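Local structure of transcriptional regulator, TetR family (Marinobacter aquaeolei, 3NNR) at residues His99-Leu102 and Glu103-Leu106; Ile52-Glu55 and Ile56-Tyr60; Ser13-Glu16 and Leu17-Lys21. The protein probably binds DNA through an N-terminal helix-turn-helix domain, as TetR-family transcriptional regulators generally do. All blocks are in the same frame, centred on the assembly; numbering follows the deposited sequence. Where two conformers were deposited one is given.

Contact 1: His99-Leu102 and Glu103-Leu106; sequences HRDL and EYLL
Asp101 and Leu105 meet where helix 96-100 ends and helix 102-108 begins, a helix-helix junction in the all-helical regulatory domain of a TetR-family protein. Asp101 leaves helical backbone geometry and takes the N-cap position of the following helix. Its carbonyl starts the new hydrogen-bond pattern: O accepts the Leu105 N-H at 3.1 Å in a nearly straight bond, while Tyr104 N, equally far off, makes only a weak, bent one.

The Asp101 side chain, followed outward, contributes no capping bond. CB lies 4.2 Å from Leu105 CD1, a loose contact with the leucine's terminal methyl. CG stands beside the backbone N (chi1 -84°), which swings the carboxylate to the flank where Tyr104 emerges. OD1 approaches Tyr104 CD2 obliquely, with the carboxylate and ring planes nearly perpendicular at 84°. OD2 looks out of the chain altogether and hydrogen-bonds Tyr104 OH of the second subunit; the Tyr104 hydroxyl of this chain returns the same bond to Asp101 of that subunit. This buried acid is therefore engaged across the dimer interface, where the Tyr104 ring also makes a cation-pi contact with Arg24 of the second subunit.

One residue on, Leu102 serves the other flank. Its carbonyl receives Leu106 N at 3.0 Å, head-on to the oxygen, and the Leu106 side chain leans back over the same carbonyl, with CG 3.5 Å from Leu102 O. Both leucines also pack on Tyr116 of helix 110-136 and on Thr168 of the second subunit. Turned away from the backbone N (chi1 -173°), the Leu102 side chain crosses its i+4 neighbour at a slant, and its CD1 methyl ends 4.0 Å from Leu106 CD2.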
ATOM      1  N   HIS A  99      -2.460  -9.670  -2.330  1.00 55.75           N
ATOM      2  CA  HIS A  99      -2.431  -8.196  -2.153  1.00 57.82           C
ATOM      3  C   HIS A  99      -2.385  -7.403  -3.457  1.00 57.51           C
ATOM      4  O   HIS A  99      -2.797  -6.237  -3.490  1.00 61.05           O
ATOM      5  CB  HIS A  99      -1.320  -7.780  -1.207  1.00 56.45           C
ATOM      6  CG  HIS A  99      -1.442  -8.437   0.127  1.00 62.61           C
ATOM      7  ND1 HIS A  99      -0.945  -9.702   0.370  1.00 64.00           N
ATOM      8  CD2 HIS A  99      -2.061  -8.040   1.266  1.00 60.72           C
ATOM      9  CE1 HIS A  99      -1.232 -10.040   1.617  1.00 78.61           C
ATOM     10  NE2 HIS A  99      -1.904  -9.049   2.183  1.00 68.68           N
ATOM     11  N   ARG A 100      -1.942  -8.062  -4.522  1.00 55.76           N
ATOM     12  CA  ARG A 100      -1.827  -7.459  -5.838  1.00 56.70           C
ATOM     13  C   ARG A 100      -3.198  -7.188  -6.465  1.00 59.76           C
ATOM     14  O   ARG A 100      -3.404  -6.114  -7.033  1.00 61.10           O
ATOM     15  CB  ARG A 100      -0.983  -8.363  -6.712  1.00 54.89           C
ATOM     16  CG  ARG A 100      -0.731  -7.877  -8.120  1.00 61.11           C
ATOM     17  CD  ARG A 100       0.484  -8.616  -8.667  1.00 60.72           C
ATOM     18  NE  ARG A 100       0.246 -10.029  -8.826  1.00 65.72           N
ATOM     19  CZ  ARG A 100       1.166 -10.996  -8.850  1.00 62.49           C
ATOM     20  NH1 ARG A 100       2.448 -10.776  -8.643  1.00 55.81           N
ATOM     21  NH2 ARG A 100       0.765 -12.240  -9.046  1.00 67.79           N
ATOM     22  N   ASP A 101      -4.119  -8.147  -6.341  1.00 57.09           N
ATOM     23  CA  ASP A 101      -5.461  -8.035  -6.885  1.00 57.31           C
ATOM     24  C   ASP A 101      -6.486  -7.926  -5.762  1.00 57.94           C
ATOM     25  O   ASP A 101      -7.689  -8.186  -5.969  1.00 61.93           O
ATOM     26  CB  ASP A 101      -5.740  -9.216  -7.843  1.00 56.82           C
ATOM     27  CG  ASP A 101      -5.224  -8.967  -9.255  1.00 65.27           C
ATOM     28  OD1 ASP A 101      -5.385  -7.828  -9.756  1.00 81.32           O
ATOM     29  OD2 ASP A 101      -4.757  -9.925  -9.910  1.00 59.86           O
ATOM     30  N   LEU A 102      -6.052  -7.388  -4.627  1.00 57.44           N
ATOM     31  CA  LEU A 102      -6.881  -7.426  -3.417  1.00 60.30           C
ATOM     32  C   LEU A 102      -8.301  -6.946  -3.635  1.00 62.33           C
ATOM     33  O   LEU A 102      -9.242  -7.673  -3.379  1.00 67.12           O
ATOM     34  CB  LEU A 102      -6.225  -6.620  -2.274  1.00 61.52           C
ATOM     35  CG  LEU A 102      -6.853  -6.675  -0.865  1.00 63.61           C
ATOM     36  CD1 LEU A 102      -6.999  -8.117  -0.440  1.00 50.86           C
ATOM     37  CD2 LEU A 102      -6.054  -5.836   0.180  1.00 51.37           C
ATOM     38  N   GLU A 103      -8.437  -5.762  -4.213  1.00 63.87           N
ATOM     39  CA  GLU A 103      -9.727  -5.122  -4.317  1.00 61.87           C
ATOM     40  C   GLU A 103     -10.709  -5.860  -5.218  1.00 62.34           C
ATOM     41  O   GLU A 103     -11.914  -5.907  -4.914  1.00 65.24           O
ATOM     42  CB  GLU A 103      -9.514  -3.657  -4.642  1.00 64.26           C
ATOM     43  CG  GLU A 103     -10.772  -2.809  -4.667  1.00 69.08           C
ATOM     44  CD  GLU A 103     -10.489  -1.327  -4.732  1.00 70.57           C
ATOM     45  OE1 GLU A 103      -9.316  -0.901  -4.490  1.00 76.39           O
ATOM     46  OE2 GLU A 103     -11.458  -0.590  -5.026  1.00 70.94           O
ATOM     47  N   TYR A 104     -10.223  -6.494  -6.279  1.00 60.10           N
ATOM     48  CA  TYR A 104     -11.128  -7.313  -7.114  1.00 59.52           C
ATOM     49  C   TYR A 104     -11.535  -8.599  -6.393  1.00 57.82           C
ATOM     50  O   TYR A 104     -12.656  -9.087  -6.545  1.00 57.99           O
ATOM     51  CB  TYR A 104     -10.492  -7.660  -8.454  1.00 58.26           C
ATOM     52  CG  TYR A 104     -10.249  -6.459  -9.309  1.00 54.55           C
ATOM     53  CD1 TYR A 104     -11.259  -5.950 -10.133  1.00 53.77           C
ATOM     54  CD2 TYR A 104      -9.023  -5.789  -9.280  1.00 49.71           C
ATOM     55  CE1 TYR A 104     -11.034  -4.814 -10.939  1.00 52.81           C
ATOM     56  CE2 TYR A 104      -8.800  -4.650 -10.068  1.00 51.15           C
ATOM     57  CZ  TYR A 104      -9.803  -4.178 -10.904  1.00 51.53           C
ATOM     58  OH  TYR A 104      -9.606  -3.098 -11.706  1.00 56.76           O
ATOM     59  N   LEU A 105     -10.608  -9.159  -5.620  1.00 58.07           N
ATOM     60  CA  LEU A 105     -10.872 -10.400  -4.882  1.00 57.09           C
ATOM     61  C   LEU A 105     -11.943 -10.161  -3.781  1.00 57.45           C
ATOM     62  O   LEU A 105     -12.912 -10.907  -3.696  1.00 55.58           O
ATOM     63  CB  LEU A 105      -9.559 -10.997  -4.385  1.00 56.49           C
ATOM     64  CG  LEU A 105      -8.644 -11.468  -5.545  1.00 59.37           C
ATOM     65  CD1 LEU A 105      -7.287 -11.922  -5.035  1.00 56.17           C
ATOM     66  CD2 LEU A 105      -9.287 -12.593  -6.368  1.00 51.75           C
ATOM     67  N   LEU A 106     -11.830  -9.066  -3.034  1.00 56.63           N
ATOM     68  CA  LEU A 106     -12.866  -8.718  -2.057  1.00 58.03           C
ATOM     69  C   LEU A 106     -14.241  -8.490  -2.724  1.00 60.35           C
ATOM     70  O   LEU A 106     -15.254  -9.010  -2.260  1.00 63.57           O
ATOM     71  CB  LEU A 106     -12.449  -7.512  -1.215  1.00 57.44           C
ATOM     72  CG  LEU A 106     -11.104  -7.628  -0.463  1.00 61.93           C
ATOM     73  CD1 LEU A 106     -11.009  -6.575   0.641  1.00 66.86           C
ATOM     74  CD2 LEU A 106     -10.860  -9.003   0.108  1.00 53.33           C
TER

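Contact 2: Ile52-Glu55 and Ile56-Tyr60; sequences IIYE and IFQEY
Ile52 and Ile56 lie side by side and point the same way, one turn apart, with Ile52 CG2 3.9 Å from Ile56 CD1. The Ile52 carbonyl takes the Ile56 N-H, and the Ile56 chain bends back over that oxygen, CG1 coming within 3.4 Å of Ile52 O. This apolar strip faces helix 6-21, Ile52 resting on Ser14 and Ile56 on Leu11. Ile53 contributes mainly through its backbone: its O accepts Phe57 N at 2.9 Å in an almost straight bond, while its side chain turns to Phe18 and Leu112.

These i to i+4 pairings belong to helix 49-67, the long connecting helix that, in TetR-family proteins, leads from the helix-turn-helix domain into the regulatory domain. Tyr54 sits on a different flank from Ile56. Its CG lies opposite the backbone N, beside the carbonyl carbon (chi1 -177°), and from there the ring reaches along the helix under the Gln58 amide. Gln58 CD stands over one face near the rim, the two planes inclined by 34°, and NE2 comes within 3.2 Å of Tyr54 CE2. The phenol oxygen has its hydrogen-bond partner in Asp115, and Arg111 makes a cation-pi contact with the ring. With an alanine here, Asp115 would probably lose its phenol partner and the Gln58 amide, its ring surface gone, would be freer to turn. The Tyr54 carbonyl accepts the Gln58 N-H, and Phe57 sets CB 3.4 Å from that oxygen, Tyr54 O, with its ring edge toward it.

Glu55 runs out alongside Glu59. Their carboxylates, turned 36° to each other, bring Glu55 OE2 and Glu59 OE2 to 4.1 Å, a like-charge approach probably eased by the salt bridge between Glu55 OE1 and Arg7 NH2.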
ATOM      1  N   ILE A  52     -11.259 -21.587  -5.149  1.00 54.54           N
ATOM      2  CA  ILE A  52      -9.828 -21.880  -5.052  1.00 53.37           C
ATOM      3  C   ILE A  52      -9.194 -20.782  -4.221  1.00 54.31           C
ATOM      4  O   ILE A  52      -8.555 -21.061  -3.207  1.00 56.23           O
ATOM      5  CB  ILE A  52      -9.107 -22.009  -6.432  1.00 49.61           C
ATOM      6  CG1 ILE A  52      -9.674 -23.218  -7.212  1.00 53.38           C
ATOM      7  CG2 ILE A  52      -7.617 -22.250  -6.243  1.00 43.05           C
ATOM      8  CD1 ILE A  52      -9.090 -23.407  -8.658  1.00 47.57           C
ATOM      9  N   ILE A  53      -9.444 -19.536  -4.620  1.00 55.06           N
ATOM     10  CA  ILE A  53      -8.854 -18.372  -3.957  1.00 51.14           C
ATOM     11  C   ILE A  53      -9.210 -18.312  -2.464  1.00 50.83           C
ATOM     12  O   ILE A  53      -8.325 -18.054  -1.629  1.00 50.27           O
ATOM     13  CB  ILE A  53      -9.262 -17.075  -4.664  1.00 53.00           C
ATOM     14  CG1 ILE A  53      -8.653 -17.014  -6.073  1.00 51.17           C
ATOM     15  CG2 ILE A  53      -8.792 -15.828  -3.866  1.00 51.87           C
ATOM     16  CD1 ILE A  53      -9.245 -15.891  -6.926  1.00 47.77           C
ATOM     17  N   TYR A  54     -10.475 -18.582  -2.127  1.00 48.94           N
ATOM     18  CA  TYR A  54     -10.916 -18.517  -0.731  1.00 49.35           C
ATOM     19  C   TYR A  54     -10.135 -19.507   0.131  1.00 52.24           C
ATOM     20  O   TYR A  54      -9.638 -19.156   1.208  1.00 52.02           O
ATOM     21  CB  TYR A  54     -12.402 -18.796  -0.606  1.00 49.31           C
ATOM     22  CG  TYR A  54     -12.970 -18.685   0.795  1.00 42.43           C
ATOM     23  CD1 TYR A  54     -12.869 -17.493   1.504  1.00 53.93           C
ATOM     24  CD2 TYR A  54     -13.716 -19.717   1.371  1.00 59.80           C
ATOM     25  CE1 TYR A  54     -13.418 -17.340   2.783  1.00 59.28           C
ATOM     26  CE2 TYR A  54     -14.305 -19.571   2.678  1.00 56.29           C
ATOM     27  CZ  TYR A  54     -14.143 -18.377   3.361  1.00 59.34           C
ATOM     28  OH  TYR A  54     -14.662 -18.195   4.610  1.00 63.52           O
ATOM     29  N   GLU A  55     -10.013 -20.733  -0.355  1.00 55.11           N
ATOM     30  CA  GLU A  55      -9.279 -21.760   0.389  1.00 56.78           C
ATOM     31  C   GLU A  55      -7.786 -21.454   0.502  1.00 53.88           C
ATOM     32  O   GLU A  55      -7.199 -21.696   1.544  1.00 59.49           O
ATOM     33  CB  GLU A  55      -9.536 -23.151  -0.172  1.00 59.09           C
ATOM     34  CG  GLU A  55      -8.890 -24.249   0.758  1.00 71.66           C
ATOM     35  CD  GLU A  55      -9.590 -25.572   0.752  1.00 70.80           C
ATOM     36  OE1 GLU A  55     -10.762 -25.600   0.290  1.00 62.99           O
ATOM     37  OE2 GLU A  55      -8.978 -26.574   1.241  1.00 73.93           O
ATOM     38  N   ILE A  56      -7.181 -20.900  -0.544  1.00 50.52           N
ATOM     39  CA  ILE A  56      -5.798 -20.446  -0.460  1.00 49.83           C
ATOM     40  C   ILE A  56      -5.683 -19.375   0.644  1.00 52.01           C
ATOM     41  O   ILE A  56      -4.784 -19.449   1.487  1.00 53.07           O
ATOM     42  CB  ILE A  56      -5.295 -19.867  -1.781  1.00 49.43           C
ATOM     43  CG1 ILE A  56      -5.139 -20.969  -2.847  1.00 49.58           C
ATOM     44  CG2 ILE A  56      -3.976 -19.160  -1.563  1.00 38.30           C
ATOM     45  CD1 ILE A  56      -4.824 -20.427  -4.303  1.00 39.93           C
ATOM     46  N   PHE A  57      -6.584 -18.393   0.628  1.00 49.87           N
ATOM     47  CA  PHE A  57      -6.605 -17.374   1.680  1.00 50.44           C
ATOM     48  C   PHE A  57      -6.735 -17.982   3.084  1.00 53.69           C
ATOM     49  O   PHE A  57      -6.037 -17.568   4.018  1.00 55.86           O
ATOM     50  CB  PHE A  57      -7.729 -16.357   1.490  1.00 49.71           C
ATOM     51  CG  PHE A  57      -7.957 -15.520   2.702  1.00 46.35           C
ATOM     52  CD1 PHE A  57      -7.081 -14.486   3.007  1.00 53.94           C
ATOM     53  CD2 PHE A  57      -8.988 -15.792   3.564  1.00 49.83           C
ATOM     54  CE1 PHE A  57      -7.248 -13.735   4.145  1.00 45.47           C
ATOM     55  CE2 PHE A  57      -9.155 -15.047   4.715  1.00 57.25           C
ATOM     56  CZ  PHE A  57      -8.281 -14.011   4.995  1.00 48.25           C
ATOM     57  N   GLN A  58      -7.636 -18.947   3.233  1.00 55.34           N
ATOM     58  CA  GLN A  58      -7.804 -19.625   4.514  1.00 56.57           C
ATOM     59  C   GLN A  58      -6.522 -20.284   5.021  1.00 56.50           C
ATOM     60  O   GLN A  58      -6.381 -20.412   6.244  1.00 59.75           O
ATOM     61  CB  GLN A  58      -8.932 -20.652   4.470  1.00 56.96           C
ATOM     62  CG  GLN A  58     -10.303 -20.034   4.442  1.00 61.57           C
ATOM     63  CD  GLN A  58     -11.429 -21.062   4.347  1.00 65.14           C
ATOM     64  OE1 GLN A  58     -11.351 -22.061   3.613  1.00 66.75           O
ATOM     65  NE2 GLN A  58     -12.491 -20.800   5.074  1.00 60.12           N
ATOM     66  N   GLU A  59      -5.639 -20.730   4.111  1.00 55.34           N
ATOM     67  CA  GLU A  59      -4.339 -21.307   4.502  1.00 59.46           C
ATOM     68  C   GLU A  59      -3.395 -20.179   4.953  1.00 57.52           C
ATOM     69  O   GLU A  59      -2.664 -20.375   5.902  1.00 62.36           O
ATOM     70  CB  GLU A  59      -3.641 -22.138   3.402  1.00 61.24           C
ATOM     71  CG  GLU A  59      -4.404 -23.359   2.786  1.00 71.23           C
ATOM     72  CD  GLU A  59      -4.809 -24.465   3.779  1.00 93.26           C
ATOM     73  OE1 GLU A  59      -4.091 -24.678   4.793  1.00101.28           O
ATOM     74  OE2 GLU A  59      -5.850 -25.142   3.519  1.00 96.47           O
ATOM     75  N   TYR A  60      -3.411 -19.039   4.261  1.00 55.12           N
ATOM     76  CA  TYR A  60      -2.594 -17.847   4.599  1.00 54.34           C
ATOM     77  C   TYR A  60      -3.022 -17.309   5.963  1.00 54.83           C
ATOM     78  O   TYR A  60      -2.183 -17.087   6.826  1.00 55.21           O
ATOM     79  CB  TYR A  60      -2.730 -16.763   3.514  1.00 50.93           C
ATOM     80  CG  TYR A  60      -2.013 -15.428   3.767  1.00 48.20           C
ATOM     81  CD1 TYR A  60      -0.613 -15.335   3.926  1.00 56.78           C
ATOM     82  CD2 TYR A  60      -2.725 -14.257   3.817  1.00 47.98           C
ATOM     83  CE1 TYR A  60       0.030 -14.068   4.166  1.00 47.31           C
ATOM     84  CE2 TYR A  60      -2.117 -13.048   4.043  1.00 51.25           C
ATOM     85  CZ  TYR A  60      -0.748 -12.940   4.211  1.00 50.97           C
ATOM     86  OH  TYR A  60      -0.268 -11.649   4.413  1.00 70.62           O
TER

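Contact 3: Ser13-Glu16 and Leu17-Lys21; sequences SSLE and LFNDK
Leu17 folds back onto the carbonyl of Ser13 in helix 6-21, the first helix of the TetR-type DNA-binding domain, which packs against helix 28-35 of the predicted helix-turn-helix motif. Its N donates to Ser13 O at 3.0 Å, and its CG approaches the same oxygen to 3.5 Å, so that the leucine packs against the very oxygen its N-H is bonded to.

Phe18 repeats the pattern with an aromatic ring. Its N-H bonds to Ser14 O at 2.8 Å, almost straight at 169°, and the ring is laid back over that oxygen: CG lies beside the backbone N (chi1 -60°), which carries one ring face onto the carbonyl, with the oxygen displaced toward the rim on the CG side. Farther out, CE2 comes 4.1 Å from Ser14 CB. The Ser14 hydroxyl is engaged one turn earlier, with the carbonyl of Ile10. Buried, the phenyl group packs on Ile53 and Ile56 of helix 49-67 and also meets the ring of Phe97.

Asn19 comes next on the neighbouring flank, its N bonded to Leu15 O. The amide lies back over that carbonyl, CG 3.2 Å from Leu15 O, and crosses the Leu15 side chain obliquely; Leu15 CD1 approaches both ends of the amide, 3.8 Å from Asn19 ND2. The amide's polar atoms are satisfied elsewhere, ND2 by the carbonyl of Ser94 and OD1 by the N-H of Phe97, which ties this helix to the end of helix 78-94 and the start of helix 96-100 and fixes the amide's orientation.

Asp20 lies on the exposed side. Its N-H reaches Glu16 O along a more bent path of 148°, with the donor tilted from the carbonyl plane, and its CB sits 3.2 Å from Glu16 O.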
ATOM      1  N   SER A  13      -0.604 -25.539  -7.074  1.00 53.23           N
ATOM      2  CA  SER A  13      -0.393 -25.071  -8.436  1.00 54.93           C
ATOM      3  C   SER A  13      -1.125 -23.771  -8.754  1.00 52.51           C
ATOM      4  O   SER A  13      -0.583 -22.925  -9.460  1.00 52.13           O
ATOM      5  CB  SER A  13      -0.770 -26.135  -9.461  1.00 56.64           C
ATOM      6  OG  SER A  13       0.175 -27.177  -9.451  1.00 64.76           O
ATOM      7  N   SER A  14      -2.344 -23.615  -8.255  1.00 52.72           N
ATOM      8  CA  SER A  14      -3.087 -22.365  -8.461  1.00 51.22           C
ATOM      9  C   SER A  14      -2.328 -21.203  -7.849  1.00 53.92           C
ATOM     10  O   SER A  14      -2.166 -20.162  -8.506  1.00 59.07           O
ATOM     11  CB  SER A  14      -4.466 -22.437  -7.876  1.00 50.81           C
ATOM     12  OG  SER A  14      -5.194 -23.395  -8.575  1.00 54.36           O
ATOM     13  N   LEU A  15      -1.840 -21.381  -6.621  1.00 52.96           N
ATOM     14  CA  LEU A  15      -1.013 -20.359  -5.952  1.00 53.40           C
ATOM     15  C   LEU A  15       0.217 -19.950  -6.804  1.00 54.54           C
ATOM     16  O   LEU A  15       0.495 -18.758  -6.943  1.00 55.56           O
ATOM     17  CB  LEU A  15      -0.574 -20.855  -4.558  1.00 54.50           C
ATOM     18  CG  LEU A  15       0.368 -19.977  -3.713  1.00 54.17           C
ATOM     19  CD1 LEU A  15      -0.297 -18.670  -3.338  1.00 46.32           C
ATOM     20  CD2 LEU A  15       0.838 -20.765  -2.483  1.00 40.44           C
ATOM     21  N   GLU A  16       0.905 -20.946  -7.382  1.00 56.00           N
ATOM     22  CA  GLU A  16       2.108 -20.746  -8.231  0.50 56.18           C
ATOM     23  C   GLU A  16       1.768 -19.932  -9.476  1.00 56.29           C
ATOM     24  O   GLU A  16       2.481 -18.985  -9.824  1.00 55.02           O
ATOM     25  CB  GLU A  16       2.727 -22.090  -8.688  0.50 57.23           C
ATOM     26  CG  GLU A  16       4.067 -21.975  -9.477  0.50 61.88           C
ATOM     27  CD  GLU A  16       4.401 -23.208 -10.316  0.50 64.91           C
ATOM     28  OE1 GLU A  16       4.036 -24.340  -9.927  0.50 65.54           O
ATOM     29  OE2 GLU A  16       5.042 -23.031 -11.374  0.50 65.72           O
ATOM     30  N   LEU A  17       0.687 -20.326 -10.158  1.00 55.67           N
ATOM     31  CA  LEU A  17       0.234 -19.642 -11.384  1.00 53.02           C
ATOM     32  C   LEU A  17      -0.266 -18.224 -11.046  1.00 53.65           C
ATOM     33  O   LEU A  17       0.131 -17.284 -11.706  1.00 59.38           O
ATOM     34  CB  LEU A  17      -0.818 -20.467 -12.123  1.00 52.53           C
ATOM     35  CG  LEU A  17      -0.346 -21.775 -12.779  1.00 51.07           C
ATOM     36  CD1 LEU A  17      -1.530 -22.607 -13.119  1.00 45.82           C
ATOM     37  CD2 LEU A  17       0.532 -21.556 -14.031  1.00 48.64           C
ATOM     38  N   PHE A  18      -1.051 -18.059  -9.973  1.00 53.79           N
ATOM     39  CA  PHE A  18      -1.499 -16.731  -9.563  1.00 53.53           C
ATOM     40  C   PHE A  18      -0.318 -15.797  -9.233  1.00 54.91           C
ATOM     41  O   PHE A  18      -0.314 -14.694  -9.704  1.00 57.08           O
ATOM     42  CB  PHE A  18      -2.503 -16.731  -8.387  1.00 50.89           C
ATOM     43  CG  PHE A  18      -3.808 -17.484  -8.641  1.00 51.19           C
ATOM     44  CD1 PHE A  18      -4.336 -17.691  -9.924  1.00 54.07           C
ATOM     45  CD2 PHE A  18      -4.571 -17.905  -7.550  1.00 55.57           C
ATOM     46  CE1 PHE A  18      -5.566 -18.396 -10.103  1.00 51.70           C
ATOM     47  CE2 PHE A  18      -5.798 -18.589  -7.714  1.00 54.06           C
ATOM     48  CZ  PHE A  18      -6.290 -18.826  -9.006  1.00 51.19           C
ATOM     49  N   ASN A  19       0.657 -16.262  -8.451  1.00 55.02           N
ATOM     50  CA  ASN A  19       1.837 -15.482  -8.066  1.00 51.65           C
ATOM     51  C   ASN A  19       2.712 -15.106  -9.267  1.00 54.17           C
ATOM     52  O   ASN A  19       3.181 -13.959  -9.365  1.00 55.14           O
ATOM     53  CB  ASN A  19       2.739 -16.259  -7.074  1.00 51.20           C
ATOM     54  CG  ASN A  19       2.200 -16.338  -5.632  1.00 48.89           C
ATOM     55  OD1 ASN A  19       1.270 -15.645  -5.215  1.00 51.77           O
ATOM     56  ND2 ASN A  19       2.859 -17.168  -4.842  1.00 37.18           N
ATOM     57  N   ASP A  20       2.885 -16.048 -10.183  1.00 57.59           N
ATOM     58  CA  ASP A  20       3.756 -15.884 -11.331  1.00 61.23           C
ATOM     59  C   ASP A  20       3.104 -15.086 -12.472  1.00 63.36           C
ATOM     60  O   ASP A  20       3.739 -14.183 -13.013  1.00 63.78           O
ATOM     61  CB  ASP A  20       4.230 -17.261 -11.838  1.00 62.93           C
ATOM     62  CG  ASP A  20       5.343 -17.161 -12.889  1.00 76.30           C
ATOM     63  OD1 ASP A  20       6.405 -16.558 -12.576  1.00 84.31           O
ATOM     64  OD2 ASP A  20       5.172 -17.715 -14.009  1.00 80.57           O
ATOM     65  N   LYS A  21       1.874 -15.440 -12.862  1.00 64.06           N
ATOM     66  CA  LYS A  21       1.175 -14.773 -13.999  1.00 64.68           C
ATOM     67  C   LYS A  21       0.115 -13.719 -13.609  1.00 61.67           C
ATOM     68  O   LYS A  21      -0.282 -12.933 -14.450  1.00 63.41           O
ATOM     69  CB  LYS A  21       0.487 -15.820 -14.896  1.00 65.40           C
ATOM     70  CG  LYS A  21       1.340 -16.959 -15.460  1.00 65.95           C
ATOM     71  CD  LYS A  21       2.339 -16.524 -16.460  1.00 78.44           C
ATOM     72  CE  LYS A  21       3.021 -17.743 -17.109  1.00 87.40           C
ATOM     73  NZ  LYS A  21       4.246 -17.368 -17.907  1.00 80.74           N
TER

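How the contacts relate
Along the chain the order is contact 3, contact 2, contact 1, in series. Contact 3 lies on helix 6-21 of the DNA-binding domain, contact 2 on helix 49-67, and contact 1 at the junction of helices 96-100 and 102-108 in the regulatory domain. Their centres form a compact triangle: about 13 Å separate contact 2 from each of the others, and about 15 Å separate contacts 1 and 3. All three pairs touch: Ile53 meets both Phe18 and Leu105, while Arg100 NH2 probably hydrogen-bonds Asn19 O. The DNA-binding and regulatory parts thus meet here, beside the dimer interface that contact 1 reaches, a layout consistent with coupling between them.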